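Long-range contacts in 3-dehydroshikimate dehydratase (Pseudomonas putida, PDB 5HMQ), which catalyses the metal-dependent dehydration of 3-dehydroshikimate to protocatechuate in the breakdown of quinate and shikimate: residues Phe214-Gly218 and Asp456-Leu460; Arg380-Phe384 and Lys463-Asp467; Met3-Ile7 and Leu263-Glu267; Asp221-Ala227 and Gln269-Leu274. One frame throughout, in Å; residues are numbered along the deposited sequence.

Contact 1 of 4, residues Phe214-Gly218 and Asp456-Leu460; sequences FPGQG and DSWVL
With CG lying beside its own backbone N (chi1 -61°) and the chain extended from there (chi2 175°), Gln217 carries its amide across the N-terminal half of helix 455-465, where it crosses the side chain of Asp456 at about a right angle. The amide carbon CD rests 3.6 Å from Asp456 CB, while NE2, at the edge of the amide, comes 3.9 Å from Leu460 CB. NE2 also gives a weak, bent hydrogen bond to Asp456 O at 3.1 Å; that carbonyl already accepts from Leu460 N within the helix. The other end of the amide turns back to its own loop: Phe214 N donates to Gln217 OE1 over 2.9 Å, approaching from above the carbonyl plane, which, with the NE2 bond, should limit rotation of the amide. Phe214 to Gln217 form a type II beta turn, closed by Gln217 N to Phe214 O, with Gly216 at its third position, whose positive phi would press a side chain against the preceding carbonyl oxygen. The turn belongs to the TIM-barrel domain and the helix to the second VOC module, so this buried contact joins the dehydratase domain to the dioxygenase-like one. Val459 CG1 packs 3.9 Å from Gly216 O, which also accepts from Lys463. The Asp456 carboxylate faces elsewhere, in salt bridges to Arg486 and to Arg505 of the second subunit, while Ser457 bonds to Asp258 of helix 252-276.

Contact 2 of 4, residues Arg380-Phe384 and Lys463-Asp467; sequences RATAF and KSLFD
Leu465, Arg380 and Phe384 give up the most surface here, and the leucine sits between the other segment's alanine and phenylalanine. Its two methyls divide the work: CD2 lies 3.8 Å from Ala381 CB, and CD1 lies 3.7 Å from Phe384 CB. Phe384, the first residue past the end of its helix, holds CG beside its backbone N (chi1 -77°) and lays its ring against Ser464. Ser464 CB stands over the ring face in a CH-pi contact, 4.0 Å from the centroid and 17° off the normal, displaced toward the rim. Ser464 OG is turned to Leu460 O in the preceding helical turn. Arg380 runs out extended as far as CD and then bends at chi3 (-98°), so that its aliphatic part passes the C-terminal end of helix 455-465, with CD 3.1 Å from Leu465 O. Within the same segment, Phe384 CE2 lies 3.4 Å above the guanidinium plane, toward its rim. The polar end is held from outside, by a salt bridge from NH2 to Glu268 and a hydrogen bond from NE to Pro290 O. Two helix ends thus meet, one from each VOC module of the dioxygenase-like half. Val403 of strand 402-404 touches both Ala381 and Leu465, while helix 252-276 of the TIM barrel packs on Phe384, Ser464 and Leu465 through Arg261, Tyr265 and Glu268.

Contact 3 of 4, residues Met3-Ile7 and Leu263-Glu267; sequences MQRSI and LLYLE
The N-terminal segment 3-7 runs past helix 252-276 with its backbone well clear of it, the nearest CA atoms, those of Arg5 and Leu263, being 7.7 Å apart, so long side chains must bridge the distance. Arg5 does most of this. Its CB points toward the helix, CG lies beside the backbone N (chi1 -60°), and the chain is extended from CG to NE, which delivers the guanidinium to Glu267. The grip is side-on and uses both carboxylate oxygens. NE donates to Glu267 OE2 at 2.8 Å with an N-H...O angle of 165°, and NH2 donates to Glu267 OE1 at 3.1 Å. Both acceptors lie close to the guanidinium plane, but the carboxylate is turned 33° from it: OE1 is met on its syn side, OE2 from above the carboxylate plane. Leu264 covers a guanidinium face, its CD2 sitting 3.7 Å from Arg5 CZ and over the centre of the group. This buried salt bridge has further polar support, since Glu267 OE1 also accepts from Phe287 N, and a water that accepts from Met3 N (2.7 Å) donates weakly to Glu267 OE2. At the base of the arginine, Leu263 CD1 packs 4.0 Å from Arg5 CB. This is where the TIM barrel closes: strand 6-8, its first, lies next to its last, 238-240, with Gln4 and Ser6 bonded to Leu238 through the backbone and Arg5 to Asp29 and Gly30 at the start of strand 30-34. Helix 252-276 packs outside that seam, Leu263 touching Leu238 and Leu240.

Contact 4 of 4, residues Asp221-Ala227 and Gln269-Leu274; sequences DMAGFLA and QTRLRL
Arg273 lays one face of its guanidinium over Ala223 CB, 4.0 Å from NH2 and toward the rim of the group, while its end meets Asp221. Bends in the middle of its chain fold the arginine back to reach it. The salt bridge is end-on and two-pronged: NH1 donates to Asp221 OD2 at 3.1 Å, almost straight (172°) and on the syn lone pair, and NH2 donates to Asp221 OD1 at 2.9 Å. The same OD1 takes Gly224 N from above the carboxylate plane, at 3.2 Å, so Asp221 is both N-cap of helix 222-231 and the arginine's counter-ion. Deeper in, Thr270 crosses Leu226 at about a right angle, its methyl CG2 3.8 Å from Leu226 CG, while its OG1 is hydrogen-bonded to Leu266 O, and Ala227 CB meets Leu274 CD1 at 3.6 Å. With Ala223, Gly224 and Ala227 on this face, the axes of segments 222-227 and 269-274 come within 8.5 Å and cross at -66°. Both helices lie on the outside of the TIM barrel: Leu226 reaches Leu266, one turn before Thr270 in helix 252-276, while Met222 and Phe225 pack inward on Met194 of strand 189-194 and on Ser168 of helix 168-172.

Overall arrangement
From the N terminus, contact 3 opens first, and its loop spans nearly the whole TIM barrel before helix 252-276 closes it at 263-267. Contacts 1 and 4 open within that span, at 214-218 and 221-227. Contact 4 closes soon after contact 3, farther along the same helix, so these two cross. Contact 1 runs on to helix 455-465; it crosses contact 3 and encloses contact 4. Contact 2 opens at 380-384 and closes at 463-467, crossing contact 1 but following contacts 3 and 4 in series. Helix 252-276 serves contacts 3 and 4, helix 455-465 serves contacts 1 and 2, and Tyr265 packs against Lys463 and Ser464, linking barrel and VOC modules.

Contact 1 of 4, residues Phe214-Gly218 and Asp456-Leu460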
loop_
_atom_site.group_PDB
_atom_site.type_symbol
_atom_site.label_atom_id
_atom_site.label_comp_id
_atom_site.label_asym_id
_atom_site.label_seq_id
_atom_site.Cartn_x
_atom_site.Cartn_y
_atom_site.Cartn_z
ATOM N N PHE C 214 -2.425 15.095 2.903
ATOM C CA PHE C 214 -2.537 15.881 4.120
ATOM C C PHE C 214 -1.578 17.070 4.097
ATOM O O PHE C 214 -0.534 17.020 3.443
ATOM C CB PHE C 214 -2.258 15.012 5.342
ATOM C CG PHE C 214 -3.301 13.962 5.590
ATOM C CD1 PHE C 214 -4.648 14.265 5.465
ATOM C CD2 PHE C 214 -2.939 12.678 5.961
ATOM C CE1 PHE C 214 -5.617 13.304 5.696
ATOM C CE2 PHE C 214 -3.901 11.711 6.194
ATOM C CZ PHE C 214 -5.242 12.024 6.061
ATOM N N PRO C 215 -1.935 18.158 4.782
ATOM C CA PRO C 215 -1.061 19.339 4.836
ATOM C C PRO C 215 0.367 18.986 5.221
ATOM O O PRO C 215 0.613 18.310 6.221
ATOM C CB PRO C 215 -1.728 20.218 5.897
ATOM C CG PRO C 215 -3.164 19.844 5.845
ATOM C CD PRO C 215 -3.219 18.388 5.467
ATOM N N GLY C 216 1.314 19.438 4.402
ATOM C CA GLY C 216 2.711 19.145 4.593
ATOM C C GLY C 216 3.238 18.029 3.717
ATOM O O GLY C 216 4.456 17.938 3.520
ATOM N N GLN C 217 2.357 17.185 3.182
ATOM C CA GLN C 217 2.760 16.098 2.303
ATOM C C GLN C 217 2.821 16.511 0.839
ATOM O O GLN C 217 3.360 15.757 0.022
ATOM C CB GLN C 217 1.803 14.910 2.469
ATOM C CG GLN C 217 1.783 14.340 3.881
ATOM C CD GLN C 217 0.751 13.243 4.060
ATOM O OE1 GLN C 217 -0.269 13.215 3.371
ATOM N NE2 GLN C 217 1.007 12.335 4.993
ATOM N N GLY C 218 2.281 17.675 0.488
ATOM C CA GLY C 218 2.370 18.167 -0.872
ATOM C C GLY C 218 3.236 19.407 -0.925
ATOM O O GLY C 218 4.130 19.569 -0.091
ATOM N N ASP C 456 4.523 9.539 1.879
ATOM C CA ASP C 456 3.919 10.756 2.418
ATOM C C ASP C 456 3.876 10.724 3.938
ATOM O O ASP C 456 4.046 11.760 4.588
ATOM C CB ASP C 456 2.514 10.964 1.831
ATOM C CG ASP C 456 2.557 11.363 0.366
ATOM O OD1 ASP C 456 3.605 11.875 -0.085
ATOM O OD2 ASP C 456 1.530 11.201 -0.326
ATOM N N SER C 457 3.646 9.546 4.520
ATOM C CA SER C 457 3.660 9.432 5.975
ATOM C C SER C 457 5.051 9.712 6.533
ATOM O O SER C 457 5.193 10.387 7.561
ATOM C CB SER C 457 3.180 8.043 6.394
ATOM O OG SER C 457 2.937 7.987 7.784
ATOM N N TRP C 458 6.094 9.207 5.866
ATOM C CA TRP C 458 7.460 9.510 6.289
ATOM C C TRP C 458 7.772 10.993 6.133
ATOM O O TRP C 458 8.461 11.581 6.976
ATOM C CB TRP C 458 8.464 8.674 5.495
ATOM C CG TRP C 458 8.668 7.284 6.012
ATOM C CD1 TRP C 458 7.863 6.205 5.803
ATOM C CD2 TRP C 458 9.763 6.819 6.815
ATOM N NE1 TRP C 458 8.384 5.098 6.430
ATOM C CE2 TRP C 458 9.550 5.449 7.057
ATOM C CE3 TRP C 458 10.900 7.431 7.353
ATOM C CZ2 TRP C 458 10.431 4.679 7.815
ATOM C CZ3 TRP C 458 11.775 6.665 8.104
ATOM C CH2 TRP C 458 11.535 5.304 8.329
ATOM N N VAL C 459 7.290 11.608 5.051
ATOM C CA VAL C 459 7.536 13.032 4.829
ATOM C C VAL C 459 6.954 13.852 5.973
ATOM O O VAL C 459 7.628 14.716 6.547
ATOM C CB VAL C 459 6.960 13.471 3.471
ATOM C CG1 VAL C 459 6.979 14.988 3.353
ATOM C CG2 VAL C 459 7.740 12.835 2.330
ATOM N N LEU C 460 5.693 13.586 6.324
ATOM C CA LEU C 460 5.062 14.301 7.429
ATOM C C LEU C 460 5.750 13.988 8.751
ATOM O O LEU C 460 5.859 14.858 9.624
ATOM C CB LEU C 460 3.575 13.955 7.495
ATOM C CG LEU C 460 2.791 14.541 8.666
ATOM C CD1 LEU C 460 2.928 16.052 8.700
ATOM C CD2 LEU C 460 1.332 14.144 8.560
#

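Contact 2 of 4, residues Arg380-Phe384 and Lys463-Asp467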
loop_
_atom_site.group_PDB
_atom_site.type_symbol
_atom_site.label_atom_id
_atom_site.label_comp_id
_atom_site.label_asym_id
_atom_site.label_seq_id
_atom_site.Cartn_x
_atom_site.Cartn_y
_atom_site.Cartn_z
ATOM N N ARG C 380 9.135 17.661 21.639
ATOM C CA ARG C 380 8.454 17.941 20.380
ATOM C C ARG C 380 7.987 16.660 19.701
ATOM O O ARG C 380 6.859 16.596 19.197
ATOM C CB ARG C 380 9.367 18.731 19.444
ATOM C CG ARG C 380 8.860 18.751 18.013
ATOM C CD ARG C 380 9.708 19.620 17.119
ATOM N NE ARG C 380 9.110 20.936 16.952
ATOM C CZ ARG C 380 8.444 21.316 15.867
ATOM N NH1 ARG C 380 8.293 20.478 14.853
ATOM N NH2 ARG C 380 7.931 22.535 15.800
ATOM N N ALA C 381 8.838 15.631 19.675
ATOM C CA ALA C 381 8.437 14.358 19.082
ATOM C C ALA C 381 7.233 13.772 19.808
ATOM O O ALA C 381 6.340 13.192 19.180
ATOM C CB ALA C 381 9.610 13.379 19.093
ATOM N N THR C 382 7.198 13.910 21.136
ATOM C CA THR C 382 6.041 13.456 21.901
ATOM C C THR C 382 4.816 14.319 21.616
ATOM O O THR C 382 3.696 13.803 21.522
ATOM C CB THR C 382 6.370 13.457 23.395
ATOM O OG1 THR C 382 7.514 12.628 23.635
ATOM C CG2 THR C 382 5.188 12.939 24.204
ATOM N N ALA C 383 5.007 15.635 21.481
ATOM C CA ALA C 383 3.878 16.522 21.210
ATOM C C ALA C 383 3.207 16.185 19.886
ATOM O O ALA C 383 1.982 16.308 19.762
ATOM C CB ALA C 383 4.336 17.980 21.217
ATOM N N PHE C 384 3.982 15.761 18.888
ATOM C CA PHE C 384 3.425 15.298 17.627
ATOM C C PHE C 384 3.121 13.806 17.650
ATOM O O PHE C 384 2.934 13.200 16.589
ATOM C CB PHE C 384 4.366 15.640 16.471
ATOM C CG PHE C 384 4.319 17.086 16.066
ATOM C CD1 PHE C 384 3.260 17.569 15.314
ATOM C CD2 PHE C 384 5.327 17.959 16.435
ATOM C CE1 PHE C 384 3.208 18.899 14.938
ATOM C CE2 PHE C 384 5.281 19.290 16.060
ATOM C CZ PHE C 384 4.221 19.760 15.313
ATOM N N LYS C 463 8.912 16.175 8.706
ATOM C CA LYS C 463 8.580 17.597 8.688
ATOM C C LYS C 463 8.047 18.067 10.037
ATOM O O LYS C 463 8.375 19.169 10.489
ATOM C CB LYS C 463 7.562 17.903 7.590
ATOM C CG LYS C 463 8.153 18.101 6.209
ATOM C CD LYS C 463 7.089 18.612 5.249
ATOM C CE LYS C 463 7.695 19.105 3.946
ATOM N NZ LYS C 463 6.648 19.595 3.007
ATOM N N SER C 464 7.213 17.259 10.691
ATOM C CA SER C 464 6.570 17.719 11.916
ATOM C C SER C 464 7.418 17.447 13.156
ATOM O O SER C 464 7.709 18.371 13.922
ATOM C CB SER C 464 5.183 17.079 12.061
ATOM O OG SER C 464 5.263 15.670 12.181
ATOM N N LEU C 465 7.831 16.194 13.365
ATOM C CA LEU C 465 8.553 15.854 14.587
ATOM C C LEU C 465 9.915 16.532 14.658
ATOM O O LEU C 465 10.367 16.890 15.751
ATOM C CB LEU C 465 8.719 14.339 14.710
ATOM C CG LEU C 465 7.573 13.563 15.367
ATOM C CD1 LEU C 465 6.401 13.404 14.409
ATOM C CD2 LEU C 465 8.050 12.207 15.874
ATOM N N PHE C 466 10.589 16.705 13.522
ATOM C CA PHE C 466 11.958 17.204 13.511
ATOM C C PHE C 466 12.122 18.491 12.712
ATOM O O PHE C 466 13.255 18.959 12.537
ATOM C CB PHE C 466 12.895 16.116 12.982
ATOM C CG PHE C 466 12.905 14.879 13.828
ATOM C CD1 PHE C 466 13.654 14.829 14.992
ATOM C CD2 PHE C 466 12.143 13.779 13.477
ATOM C CE1 PHE C 466 13.656 13.696 15.780
ATOM C CE2 PHE C 466 12.139 12.644 14.261
ATOM C CZ PHE C 466 12.897 12.602 15.416
ATOM N N ASP C 467 11.024 19.075 12.226
ATOM C CA ASP C 467 11.040 20.362 11.524
ATOM C C ASP C 467 11.991 20.338 10.327
ATOM O O ASP C 467 12.727 21.294 10.075
ATOM C CB ASP C 467 11.387 21.508 12.479
ATOM C CG ASP C 467 10.988 22.866 11.930
ATOM O OD1 ASP C 467 10.090 22.917 11.064
ATOM O OD2 ASP C 467 11.568 23.883 12.369
#

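Contact 3 of 4, residues Met3-Ile7 and Leu263-Glu267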
loop_
_atom_site.group_PDB
_atom_site.type_symbol
_atom_site.label_atom_id
_atom_site.label_comp_id
_atom_site.label_asym_id
_atom_site.label_seq_id
_atom_site.Cartn_x
_atom_site.Cartn_y
_atom_site.Cartn_z
HETATM N N MSE C 3 -9.470 24.728 17.877
HETATM C CA MSE C 3 -10.579 24.573 16.947
HETATM C C MSE C 3 -11.077 23.135 16.918
HETATM O O MSE C 3 -10.357 22.207 17.285
HETATM C CB MSE C 3 -10.171 25.002 15.542
HETATM C CG MSE C 3 -10.353 26.473 15.263
HETATM SE SE MSE C 3 -9.390 26.959 13.654
HETATM C CE MSE C 3 -10.727 28.055 12.811
ATOM N N GLN C 4 -12.323 22.965 16.485
ATOM C CA GLN C 4 -12.901 21.639 16.301
ATOM C C GLN C 4 -12.247 20.978 15.092
ATOM O O GLN C 4 -12.494 21.378 13.950
ATOM C CB GLN C 4 -14.410 21.754 16.111
ATOM C CG GLN C 4 -15.196 20.551 16.580
ATOM C CD GLN C 4 -16.685 20.704 16.333
ATOM O OE1 GLN C 4 -17.104 21.449 15.446
ATOM N NE2 GLN C 4 -17.491 20.001 17.121
ATOM N N ARG C 5 -11.403 19.979 15.335
ATOM C CA ARG C 5 -10.676 19.307 14.269
ATOM C C ARG C 5 -11.504 18.140 13.751
ATOM O O ARG C 5 -11.878 17.249 14.520
ATOM C CB ARG C 5 -9.312 18.830 14.770
ATOM C CG ARG C 5 -8.437 19.965 15.270
ATOM C CD ARG C 5 -7.073 19.475 15.700
ATOM N NE ARG C 5 -6.312 20.526 16.368
ATOM C CZ ARG C 5 -6.010 20.513 17.662
ATOM N NH1 ARG C 5 -6.394 19.496 18.421
ATOM N NH2 ARG C 5 -5.314 21.507 18.196
ATOM N N SER C 6 -11.786 18.139 12.454
ATOM C CA SER C 6 -12.592 17.090 11.850
ATOM C C SER C 6 -11.873 16.552 10.616
ATOM O O SER C 6 -10.858 17.096 10.164
ATOM C CB SER C 6 -13.999 17.606 11.481
ATOM O OG SER C 6 -13.929 18.790 10.713
ATOM N N ILE C 7 -12.394 15.454 10.080
ATOM C CA ILE C 7 -11.883 14.867 8.847
ATOM C C ILE C 7 -13.040 14.191 8.125
ATOM O O ILE C 7 -13.894 13.557 8.752
ATOM C CB ILE C 7 -10.726 13.882 9.132
ATOM C CG1 ILE C 7 -10.253 13.206 7.835
ATOM C CG2 ILE C 7 -11.130 12.856 10.173
ATOM C CD1 ILE C 7 -9.004 12.359 8.018
ATOM N N LEU C 263 -2.765 18.289 10.960
ATOM C CA LEU C 263 -3.467 19.474 11.441
ATOM C C LEU C 263 -2.687 20.163 12.552
ATOM O O LEU C 263 -2.654 21.397 12.620
ATOM C CB LEU C 263 -4.873 19.101 11.917
ATOM C CG LEU C 263 -5.905 18.878 10.809
ATOM C CD1 LEU C 263 -7.265 18.529 11.392
ATOM C CD2 LEU C 263 -5.998 20.110 9.920
ATOM N N LEU C 264 -2.073 19.383 13.444
ATOM C CA LEU C 264 -1.218 19.966 14.473
ATOM C C LEU C 264 -0.054 20.723 13.844
ATOM O O LEU C 264 0.268 21.846 14.251
ATOM C CB LEU C 264 -0.708 18.871 15.410
ATOM C CG LEU C 264 -1.781 18.105 16.189
ATOM C CD1 LEU C 264 -1.144 17.083 17.116
ATOM C CD2 LEU C 264 -2.706 19.046 16.953
ATOM N N TYR C 265 0.589 20.115 12.845
ATOM C CA TYR C 265 1.696 20.770 12.154
ATOM C C TYR C 265 1.217 22.002 11.396
ATOM O O TYR C 265 1.898 23.035 11.382
ATOM C CB TYR C 265 2.371 19.774 11.210
ATOM C CG TYR C 265 3.565 20.310 10.453
ATOM C CD1 TYR C 265 4.736 20.659 11.115
ATOM C CD2 TYR C 265 3.528 20.446 9.071
ATOM C CE1 TYR C 265 5.833 21.141 10.419
ATOM C CE2 TYR C 265 4.618 20.927 8.369
ATOM C CZ TYR C 265 5.768 21.272 9.046
ATOM O OH TYR C 265 6.853 21.750 8.347
ATOM N N LEU C 266 0.042 21.913 10.766
ATOM C CA LEU C 266 -0.521 23.065 10.069
ATOM C C LEU C 266 -0.781 24.223 11.021
ATOM O O LEU C 266 -0.519 25.384 10.684
ATOM C CB LEU C 266 -1.814 22.665 9.361
ATOM C CG LEU C 266 -2.666 23.818 8.828
ATOM C CD1 LEU C 266 -1.912 24.626 7.785
ATOM C CD2 LEU C 266 -3.981 23.305 8.266
ATOM N N GLU C 267 -1.306 23.930 12.213
ATOM C CA GLU C 267 -1.607 24.991 13.167
ATOM C C GLU C 267 -0.344 25.727 13.600
ATOM O O GLU C 267 -0.336 26.962 13.674
ATOM C CB GLU C 267 -2.330 24.413 14.383
ATOM C CG GLU C 267 -3.774 24.028 14.119
ATOM C CD GLU C 267 -4.470 23.504 15.357
ATOM O OE1 GLU C 267 -3.914 23.665 16.465
ATOM O OE2 GLU C 267 -5.573 22.935 15.221
HETATM O O HOH W 1 -7.110 24.748 16.596
#

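Contact 4 of 4, residues Asp221-Ala227 and Gln269-Leu274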
loop_
_atom_site.group_PDB
_atom_site.type_symbol
_atom_site.label_atom_id
_atom_site.label_comp_id
_atom_site.label_asym_id
_atom_site.label_seq_id
_atom_site.Cartn_x
_atom_site.Cartn_y
_atom_site.Cartn_z
ATOM N N ASP C 221 0.850 25.922 -0.222
ATOM C CA ASP C 221 1.113 26.769 0.940
ATOM C C ASP C 221 -0.123 26.752 1.831
ATOM O O ASP C 221 -0.997 27.619 1.744
ATOM C CB ASP C 221 1.482 28.179 0.496
ATOM C CG ASP C 221 1.874 29.076 1.656
ATOM O OD1 ASP C 221 2.160 28.551 2.750
ATOM O OD2 ASP C 221 1.899 30.310 1.468
HETATM N N MSE C 222 -0.191 25.750 2.702
HETATM C CA MSE C 222 -1.324 25.557 3.603
HETATM C C MSE C 222 -1.460 26.697 4.604
HETATM O O MSE C 222 -2.551 27.233 4.815
HETATM C CB MSE C 222 -1.167 24.238 4.353
HETATM C CG MSE C 222 -1.047 23.038 3.435
HETATM SE SE MSE C 222 -2.766 22.313 2.935
HETATM C CE MSE C 222 -2.998 22.988 1.165
ATOM N N ALA C 223 -0.336 27.055 5.233
ATOM C CA ALA C 223 -0.356 28.120 6.231
ATOM C C ALA C 223 -0.758 29.450 5.609
ATOM O O ALA C 223 -1.456 30.252 6.239
ATOM C CB ALA C 223 1.011 28.233 6.906
ATOM N N GLY C 224 -0.341 29.694 4.365
ATOM C CA GLY C 224 -0.743 30.903 3.672
ATOM C C GLY C 224 -2.211 30.936 3.305
ATOM O O GLY C 224 -2.732 32.004 2.967
ATOM N N PHE C 225 -2.885 29.790 3.353
ATOM C CA PHE C 225 -4.319 29.717 3.113
ATOM C C PHE C 225 -5.113 29.858 4.405
ATOM O O PHE C 225 -6.150 30.530 4.427
ATOM C CB PHE C 225 -4.666 28.396 2.420
ATOM C CG PHE C 225 -6.114 28.267 2.040
ATOM C CD1 PHE C 225 -6.591 28.831 0.869
ATOM C CD2 PHE C 225 -6.997 27.565 2.847
ATOM C CE1 PHE C 225 -7.920 28.708 0.515
ATOM C CE2 PHE C 225 -8.329 27.438 2.497
ATOM C CZ PHE C 225 -8.790 28.011 1.329
ATOM N N LEU C 226 -4.632 29.245 5.489
ATOM C CA LEU C 226 -5.324 29.324 6.767
ATOM C C LEU C 226 -5.133 30.680 7.434
ATOM O O LEU C 226 -6.015 31.131 8.174
ATOM C CB LEU C 226 -4.847 28.203 7.692
ATOM C CG LEU C 226 -5.585 28.050 9.023
ATOM C CD1 LEU C 226 -7.078 27.882 8.787
ATOM C CD2 LEU C 226 -5.030 26.874 9.814
ATOM N N ALA C 227 -3.996 31.336 7.191
ATOM C CA ALA C 227 -3.724 32.617 7.841
ATOM C C ALA C 227 -4.786 33.668 7.544
ATOM O O ALA C 227 -5.292 34.281 8.500
ATOM C CB ALA C 227 -2.322 33.104 7.458
ATOM N N GLN C 269 2.605 25.930 11.969
ATOM C CA GLN C 269 3.117 26.690 10.835
ATOM C C GLN C 269 2.227 27.875 10.521
ATOM O O GLN C 269 2.721 28.927 10.096
ATOM C CB GLN C 269 3.250 25.795 9.599
ATOM C CG GLN C 269 4.240 24.670 9.760
ATOM C CD GLN C 269 5.617 25.178 10.127
ATOM O OE1 GLN C 269 6.137 24.880 11.202
ATOM N NE2 GLN C 269 6.214 25.957 9.236
ATOM N N THR C 270 0.920 27.737 10.727
ATOM C CA THR C 270 0.060 28.890 10.518
ATOM C C THR C 270 0.308 29.936 11.597
ATOM O O THR C 270 0.477 31.118 11.280
ATOM C CB THR C 270 -1.407 28.458 10.493
ATOM O OG1 THR C 270 -1.610 27.507 9.439
ATOM C CG2 THR C 270 -2.313 29.650 10.260
ATOM N N ARG C 271 0.481 29.501 12.852
ATOM C CA ARG C 271 0.759 30.449 13.928
ATOM C C ARG C 271 2.030 31.235 13.645
ATOM O O ARG C 271 2.050 32.466 13.757
ATOM C CB ARG C 271 0.878 29.727 15.271
ATOM C CG ARG C 271 1.310 30.659 16.405
ATOM C CD ARG C 271 1.355 29.968 17.759
ATOM N NE ARG C 271 2.243 28.808 17.756
ATOM C CZ ARG C 271 3.571 28.886 17.776
ATOM N NH1 ARG C 271 4.172 30.067 17.797
ATOM N NH2 ARG C 271 4.300 27.779 17.773
ATOM N N LEU C 272 3.093 30.542 13.233
ATOM C CA LEU C 272 4.343 31.227 12.920
ATOM C C LEU C 272 4.157 32.209 11.773
ATOM O O LEU C 272 4.775 33.280 11.756
ATOM C CB LEU C 272 5.431 30.209 12.583
ATOM C CG LEU C 272 5.873 29.287 13.721
ATOM C CD1 LEU C 272 6.678 28.113 13.186
ATOM C CD2 LEU C 272 6.670 30.066 14.758
ATOM N N ARG C 273 3.313 31.857 10.801
ATOM C CA ARG C 273 3.061 32.762 9.687
ATOM C C ARG C 273 2.398 34.049 10.166
ATOM O O ARG C 273 2.771 35.141 9.723
ATOM C CB ARG C 273 2.206 32.070 8.627
ATOM C CG ARG C 273 1.879 32.942 7.430
ATOM C CD ARG C 273 3.095 33.088 6.532
ATOM N NE ARG C 273 3.616 31.794 6.100
ATOM C CZ ARG C 273 3.278 31.192 4.965
ATOM N NH1 ARG C 273 2.419 31.770 4.138
ATOM N NH2 ARG C 273 3.803 30.014 4.654
ATOM N N LEU C 274 1.422 33.950 11.081
ATOM C CA LEU C 274 0.796 35.164 11.598
ATOM C C LEU C 274 1.774 35.991 12.417
ATOM O O LEU C 274 1.733 37.226 12.373
ATOM C CB LEU C 274 -0.443 34.865 12.452
ATOM C CG LEU C 274 -1.777 34.271 11.962
ATOM C CD1 LEU C 274 -2.205 34.876 10.628
ATOM C CD2 LEU C 274 -1.845 32.756 11.952
#